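Local structure of probable glutaredoxin ssr2061 (Synechocystis sp., 4MJE) at residues Q70-D74 with D75-G79; D49-N52 with E53-E56. The protein probably works as a glutathione-disulfide oxidoreductase of the thioredoxin fold, reducing low molecular weight and protein disulfides with electrons from glutathione. The protein carries 1 engineered substitution. All blocks are in the same frame, centred on the assembly; numbering follows the deposited sequence.

Contact 1: Q70-D74 with D75-G79; sequences QIFID and DQHIG
His77 lies over one face of the Phe72 ring in an offset stack, with centroids 4.8 Å apart and planes inclined by 26°. His77 CD2 does the covering, lying over the face toward the rim of the benzene ring, 3.5 Å from Phe72 CZ, while His77 CB packs against Phe72 CE2. With CG trans to the backbone N (chi1 -173°), the histidine reaches across to Gln70 on the partner strand, whose bent side chain (chi2 -66°) brings its amide round to meet it. His77 NE2 donates to Gln70 OE1 at 2.7 Å; the acceptor lies in the imidazole plane, but the donor is tilted from the plane of the amide. The other ends are also held, Gln70 NE2 by the carbonyl of Ser67 and His77 ND1 by Asn63 OD1, so both flat groups are fixed in rotation, and Arg61 adds a cation-pi contact to Phe72.

The backbones of strands 70-73 and 76-79 form the antiparallel hairpin at the edge of the glutaredoxin sheet, closed by a type I' turn from Ile73 to Gln76. A classic beta bulge sets Ile78 and Gly79 both opposite Ile71: Ile71 O accepts from Ile78 N at 2.8 Å and, weakly, from Gly79 N. The bulge points Ile78 toward strand 70-73, where its CG1 meets Ile73 CG1 at 3.9 Å. At the turn a water donates to both Ile73 O and Gln76 OE1. NE2 gives its proton to Gln70 OE1, and with Asn63 OD1 at ND1 both ring nitrogens of His77 face amide oxygens, which would probably favour a doubly protonated, positively charged imidazole.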
ATOM      1  N   GLN A  70      -3.524  -1.026  -7.523  1.00  3.89           N
ATOM      2  CA  GLN A  70      -4.313  -1.651  -6.446  1.00  4.36           C
ATOM      3  C   GLN A  70      -3.460  -1.650  -5.181  1.00  4.09           C
ATOM      4  O   GLN A  70      -2.286  -2.032  -5.215  1.00  4.67           O
ATOM      5  CB  GLN A  70      -4.759  -3.082  -6.794  1.00  5.11           C
ATOM      6  CG  GLN A  70      -5.636  -3.178  -8.043  1.00  6.87           C
ATOM      7  CD  GLN A  70      -6.967  -2.502  -7.871  1.00  5.82           C
ATOM      8  OE1 GLN A  70      -7.417  -2.271  -6.745  1.00  7.55           O
ATOM      9  NE2 GLN A  70      -7.608  -2.163  -8.983  1.00  7.77           N
ATOM     10  N   ILE A  71      -4.059  -1.207  -4.089  1.00  4.65           N
ATOM     11  CA  ILE A  71      -3.372  -1.000  -2.830  1.00  5.63           C
ATOM     12  C   ILE A  71      -3.984  -1.857  -1.745  1.00  4.12           C
ATOM     13  O   ILE A  71      -5.190  -1.949  -1.643  1.00  4.50           O
ATOM     14  CB  ILE A  71      -3.464   0.491  -2.428  1.00  8.18           C
ATOM     15  CG1 ILE A  71      -2.764   1.355  -3.479  1.00  9.19           C
ATOM     16  CG2 ILE A  71      -2.864   0.745  -1.051  1.00  6.90           C
ATOM     17  CD1 ILE A  71      -3.337   2.734  -3.604  1.00 11.62           C
ATOM     18  N   PHE A  72      -3.101  -2.472  -0.950  1.00  3.84           N
ATOM     19  CA  PHE A  72      -3.457  -3.293   0.208  1.00  4.22           C
ATOM     20  C   PHE A  72      -2.700  -2.785   1.431  1.00  3.96           C
ATOM     21  O   PHE A  72      -1.520  -2.484   1.347  1.00  4.87           O
ATOM     22  CB  PHE A  72      -3.120  -4.780  -0.041  1.00  3.74           C
ATOM     23  CG  PHE A  72      -3.943  -5.408  -1.141  1.00  5.72           C
ATOM     24  CD1 PHE A  72      -3.660  -5.130  -2.471  1.00  4.79           C
ATOM     25  CD2 PHE A  72      -5.015  -6.246  -0.853  1.00  4.66           C
ATOM     26  CE1 PHE A  72      -4.430  -5.689  -3.492  1.00  5.76           C
ATOM     27  CE2 PHE A  72      -5.760  -6.809  -1.892  1.00  6.81           C
ATOM     28  CZ  PHE A  72      -5.467  -6.504  -3.190  1.00  6.30           C
ATOM     29  N   ILE A  73      -3.386  -2.751   2.561  1.00  5.28           N
ATOM     30  CA  ILE A  73      -2.762  -2.422   3.839  1.00  6.16           C
ATOM     31  C   ILE A  73      -3.183  -3.484   4.841  1.00  6.51           C
ATOM     32  O   ILE A  73      -4.376  -3.711   5.030  1.00  7.65           O
ATOM     33  CB  ILE A  73      -3.178  -1.022   4.345  1.00  7.32           C
ATOM     34  CG1 ILE A  73      -2.724   0.065   3.371  1.00  7.86           C
ATOM     35  CG2 ILE A  73      -2.578  -0.738   5.733  1.00  7.61           C
ATOM     36  CD1 ILE A  73      -3.287   1.430   3.704  1.00  8.49           C
ATOM     37  N   ASP A  74      -2.206  -4.129   5.469  1.00  7.34           N
ATOM     38  CA  ASP A  74      -2.435  -5.255   6.373  1.00  7.23           C
ATOM     39  C   ASP A  74      -3.410  -6.261   5.796  1.00  6.94           C
ATOM     40  O   ASP A  74      -4.316  -6.751   6.456  1.00  8.30           O
ATOM     41  CB  ASP A  74      -2.878  -4.763   7.741  1.00 12.37           C
ATOM     42  CG  ASP A  74      -1.738  -4.150   8.510  1.00 22.45           C
ATOM     43  OD1 ASP A  74      -0.566  -4.453   8.155  1.00 15.11           O
ATOM     44  OD2 ASP A  74      -2.005  -3.369   9.448  1.00 22.21           O
ATOM     45  N   ASP A  75      -3.185  -6.530   4.519  1.00  7.12           N
ATOM     46  CA  ASP A  75      -3.871  -7.562   3.754  1.00  7.62           C
ATOM     47  C   ASP A  75      -5.281  -7.182   3.343  1.00  7.52           C
ATOM     48  O   ASP A  75      -5.936  -7.950   2.651  1.00  8.51           O
ATOM     49  CB  ASP A  75      -3.841  -8.929   4.472  1.00  7.58           C
ATOM     50  CG  ASP A  75      -2.463  -9.543   4.479  1.00 11.66           C
ATOM     51  OD1 ASP A  75      -1.718  -9.360   3.499  1.00 10.31           O
ATOM     52  OD2 ASP A  75      -2.124 -10.210   5.466  1.00 15.60           O
ATOM     53  N   GLN A  76      -5.734  -5.992   3.726  1.00  7.20           N
ATOM     54  CA  GLN A  76      -7.038  -5.511   3.286  1.00  6.78           C
ATOM     55  C   GLN A  76      -6.922  -4.719   1.991  1.00  5.77           C
ATOM     56  O   GLN A  76      -6.075  -3.841   1.861  1.00  5.66           O
ATOM     57  CB  GLN A  76      -7.655  -4.617   4.353  1.00  9.19           C
ATOM     58  CG  GLN A  76      -9.030  -4.133   3.961  1.00 10.31           C
ATOM     59  CD  GLN A  76      -9.639  -3.203   4.983  1.00 14.78           C
ATOM     60  OE1 GLN A  76      -8.937  -2.436   5.649  1.00 18.63           O
ATOM     61  NE2 GLN A  76     -10.958  -3.270   5.121  1.00 25.07           N
ATOM     62  N   HIS A  77      -7.789  -5.016   1.033  1.00  5.57           N
ATOM     63  CA  HIS A  77      -7.855  -4.272  -0.209  1.00  4.87           C
ATOM     64  C   HIS A  77      -8.434  -2.885   0.043  1.00  7.45           C
ATOM     65  O   HIS A  77      -9.577  -2.740   0.449  1.00  8.70           O
ATOM     66  CB  HIS A  77      -8.739  -5.027  -1.191  1.00  5.91           C
ATOM     67  CG  HIS A  77      -8.741  -4.447  -2.567  1.00  6.41           C
ATOM     68  ND1 HIS A  77      -9.837  -4.494  -3.397  1.00  8.52           N
ATOM     69  CD2 HIS A  77      -7.773  -3.810  -3.254  1.00  6.26           C
ATOM     70  CE1 HIS A  77      -9.537  -3.907  -4.541  1.00  9.21           C
ATOM     71  NE2 HIS A  77      -8.291  -3.485  -4.480  1.00  7.47           N
ATOM     72  N   ILE A  78      -7.630  -1.865  -0.193  1.00  5.25           N
ATOM     73  CA  ILE A  78      -8.042  -0.468  -0.025  1.00  7.14           C
ATOM     74  C   ILE A  78      -8.648   0.095  -1.307  1.00  8.82           C
ATOM     75  O   ILE A  78      -9.591   0.887  -1.267  1.00  9.60           O
ATOM     76  CB  ILE A  78      -6.833   0.394   0.408  1.00 10.73           C
ATOM     77  CG1 ILE A  78      -6.174  -0.201   1.655  1.00 11.26           C
ATOM     78  CG2 ILE A  78      -7.245   1.847   0.633  1.00 11.95           C
ATOM     79  CD1 ILE A  78      -7.114  -0.348   2.840  1.00 15.04           C
ATOM     80  N   GLY A  79      -8.134  -0.341  -2.449  1.00  7.03           N
ATOM     81  CA  GLY A  79      -8.629   0.140  -3.721  1.00  8.11           C
ATOM     82  C   GLY A  79      -7.532   0.755  -4.539  1.00  7.38           C
ATOM     83  O   GLY A  79      -6.377   0.325  -4.494  1.00  8.59           O
TER
HETATM   84  O   HOH W   1      -6.052  -2.342   6.650  1.00 17.80           O
HETATM   85  O   HOH W   2      -3.116  -8.994   8.408  1.00 20.95           O

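Contact 2: D49-N52 with E53-E56; sequences DGDN and EARE
Asp51 O is gripped by two donors, the backbone N of Arg55 at 3.1 Å and a water that in turn accepts from Arg55 NE. The same arginine thus holds this carbonyl twice, directly through its main chain and, by way of the water 2.9 Å from its NE, through a side chain folded at chi2 and chi3. That water lies in the guanidinium plane, at its edge, while Arg55 NH1 is bonded to the carbonyl of Arg66.

The Asp51 side chain turns to the backbone of the following residues. Its CG stands opposite the backbone N (chi1 -163°), which carries OD1 to 3.0 Å from Ala54 N; the N-H comes from above the carboxylate plane and runs fairly straight, at 159°. This makes Asp51 the N-cap of helix 52-61, which follows the loop after strand 44-47 in the thioredoxin fold. The methyl of Ala54 packs over the same face of the carboxylate that the N-H approaches, with CB 3.6 Å from Asp51 CG. The negative charge at this helix end probably suits the N-terminal dipole. An alanine at Asp51 would take away the carboxylate and is likely to leave the Ala54 N-H without its capping acceptor.

One residue on, Asn52 O continues the helical pattern by accepting from Glu56 N at 3.0 Å. The Glu56 chain, bent at chi2, folds back so that its CG touches Asn52 O at 3.4 Å, and its OE1 forms a salt bridge with Arg66.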
ATOM      1  N   ASP A  49       4.784  -4.074 -14.948  1.00  4.78           N
ATOM      2  CA  ASP A  49       4.882  -3.713 -16.374  1.00  5.45           C
ATOM      3  C   ASP A  49       5.017  -4.962 -17.238  1.00  6.49           C
ATOM      4  O   ASP A  49       5.954  -5.738 -17.066  1.00  7.34           O
ATOM      5  CB  ASP A  49       6.125  -2.854 -16.675  1.00  5.39           C
ATOM      6  CG  ASP A  49       6.123  -1.515 -15.990  1.00  6.61           C
ATOM      7  OD1 ASP A  49       5.356  -1.290 -15.046  1.00  9.28           O
ATOM      8  OD2 ASP A  49       6.924  -0.663 -16.419  1.00  7.34           O
ATOM      9  N   GLY A  50       4.097  -5.138 -18.175  1.00  7.77           N
ATOM     10  CA  GLY A  50       4.193  -6.210 -19.143  1.00  7.58           C
ATOM     11  C   GLY A  50       4.023  -7.616 -18.583  1.00  8.63           C
ATOM     12  O   GLY A  50       4.265  -8.591 -19.293  1.00 13.38           O
ATOM     13  N   ASP A  51       3.566  -7.737 -17.349  1.00  6.62           N
ATOM     14  CA  ASP A  51       3.478  -9.038 -16.692  1.00  6.91           C
ATOM     15  C   ASP A  51       2.015  -9.447 -16.517  1.00  6.43           C
ATOM     16  O   ASP A  51       1.368  -9.082 -15.538  1.00  6.83           O
ATOM     17  CB  ASP A  51       4.240  -8.976 -15.364  1.00  7.97           C
ATOM     18  CG  ASP A  51       4.547 -10.342 -14.811  1.00  9.91           C
ATOM     19  OD1 ASP A  51       3.687 -11.228 -14.938  1.00  9.92           O
ATOM     20  OD2 ASP A  51       5.647 -10.503 -14.249  1.00 13.55           O
ATOM     21  N   ASN A  52       1.491 -10.238 -17.451  1.00  7.82           N
ATOM     22  CA  ASN A  52       0.092 -10.612 -17.389  1.00  9.53           C
ATOM     23  C   ASN A  52      -0.174 -11.562 -16.230  1.00  9.12           C
ATOM     24  O   ASN A  52      -1.218 -11.474 -15.584  1.00  9.31           O
ATOM     25  CB  ASN A  52      -0.411 -11.237 -18.693  1.00 10.55           C
ATOM     26  CG  ASN A  52      -1.883 -11.645 -18.606  1.00 23.96           C
ATOM     27  OD1 ASN A  52      -2.783 -10.799 -18.674  1.00 26.52           O
ATOM     28  ND2 ASN A  52      -2.129 -12.937 -18.436  1.00 15.05           N
ATOM     29  N   GLU A  53       0.750 -12.479 -15.968  1.00  9.05           N
ATOM     30  CA  GLU A  53       0.572 -13.420 -14.861  1.00 10.29           C
ATOM     31  C   GLU A  53       0.413 -12.684 -13.535  1.00  7.72           C
ATOM     32  O   GLU A  53      -0.450 -13.028 -12.717  1.00  7.03           O
ATOM     33  CB  GLU A  53       1.750 -14.404 -14.767  1.00 10.49           C
ATOM     34  CG  GLU A  53       1.755 -15.468 -15.861  1.00 19.43           C
ATOM     35  CD  GLU A  53       3.020 -16.326 -15.889  1.00 26.76           C
ATOM     36  OE1 GLU A  53       4.022 -15.975 -15.226  1.00 22.11           O
ATOM     37  OE2 GLU A  53       3.008 -17.365 -16.589  1.00 23.32           O
ATOM     38  N   ALA A  54       1.231 -11.656 -13.331  1.00  6.80           N
ATOM     39  CA  ALA A  54       1.156 -10.891 -12.102  1.00  6.51           C
ATOM     40  C   ALA A  54      -0.143 -10.090 -12.050  1.00  5.78           C
ATOM     41  O   ALA A  54      -0.716  -9.916 -10.974  1.00  6.50           O
ATOM     42  CB  ALA A  54       2.360  -9.983 -11.944  1.00  9.91           C
ATOM     43  N   ARG A  55      -0.630  -9.618 -13.196  1.00  6.08           N
ATOM     44  CA  ARG A  55      -1.919  -8.941 -13.213  1.00  6.41           C
ATOM     45  C   ARG A  55      -3.056  -9.873 -12.789  1.00  6.29           C
ATOM     46  O   ARG A  55      -3.987  -9.475 -12.103  1.00  6.72           O
ATOM     47  CB  ARG A  55      -2.224  -8.374 -14.597  1.00  6.74           C
ATOM     48  CG  ARG A  55      -3.403  -7.424 -14.620  1.00  7.24           C
ATOM     49  CD  ARG A  55      -3.000  -6.053 -14.128  1.00  9.26           C
ATOM     50  NE  ARG A  55      -2.183  -5.409 -15.149  1.00  8.55           N
ATOM     51  CZ  ARG A  55      -2.582  -4.428 -15.958  1.00  6.48           C
ATOM     52  NH1 ARG A  55      -3.769  -3.844 -15.822  1.00  6.84           N
ATOM     53  NH2 ARG A  55      -1.759  -3.990 -16.906  1.00  8.79           N
ATOM     54  N   GLU A  56      -2.991 -11.134 -13.200  1.00  7.50           N
ATOM     55  CA  GLU A  56      -4.029 -12.083 -12.803  1.00  7.28           C
ATOM     56  C   GLU A  56      -3.925 -12.437 -11.307  1.00  8.17           C
ATOM     57  O   GLU A  56      -4.935 -12.629 -10.644  1.00  8.47           O
ATOM     58  CB  GLU A  56      -3.945 -13.337 -13.675  1.00  9.14           C
ATOM     59  CG  GLU A  56      -4.179 -13.122 -15.187  1.00 12.47           C
ATOM     60  CD  GLU A  56      -5.205 -12.073 -15.507  1.00 26.91           C
ATOM     61  OE1 GLU A  56      -6.297 -12.129 -14.919  1.00 36.35           O
ATOM     62  OE2 GLU A  56      -4.909 -11.206 -16.352  1.00 34.60           O
TER
HETATM   63  O   HOH W   3       0.428  -6.285 -16.008  1.00  7.47           O

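Along the chain the two contacts come in series, neither nested nor crossed. After strand 44-47, contact 2 marks the change from loop to helix 52-61, at the surface of the molecule. Helix 52-61 and the loop behind it then lead to strand 70-73, where contact 1 opens; its tight turn returns the chain as strand 76-79, an outer strand of the sheet, ahead of helix 81-89. Strand 70-73 pairs on its other side with strand 18-22, which lies next to 44-47. The centres of the contacts are about 18 Å apart and they do not touch, their nearest atoms being about 7 Å from each other.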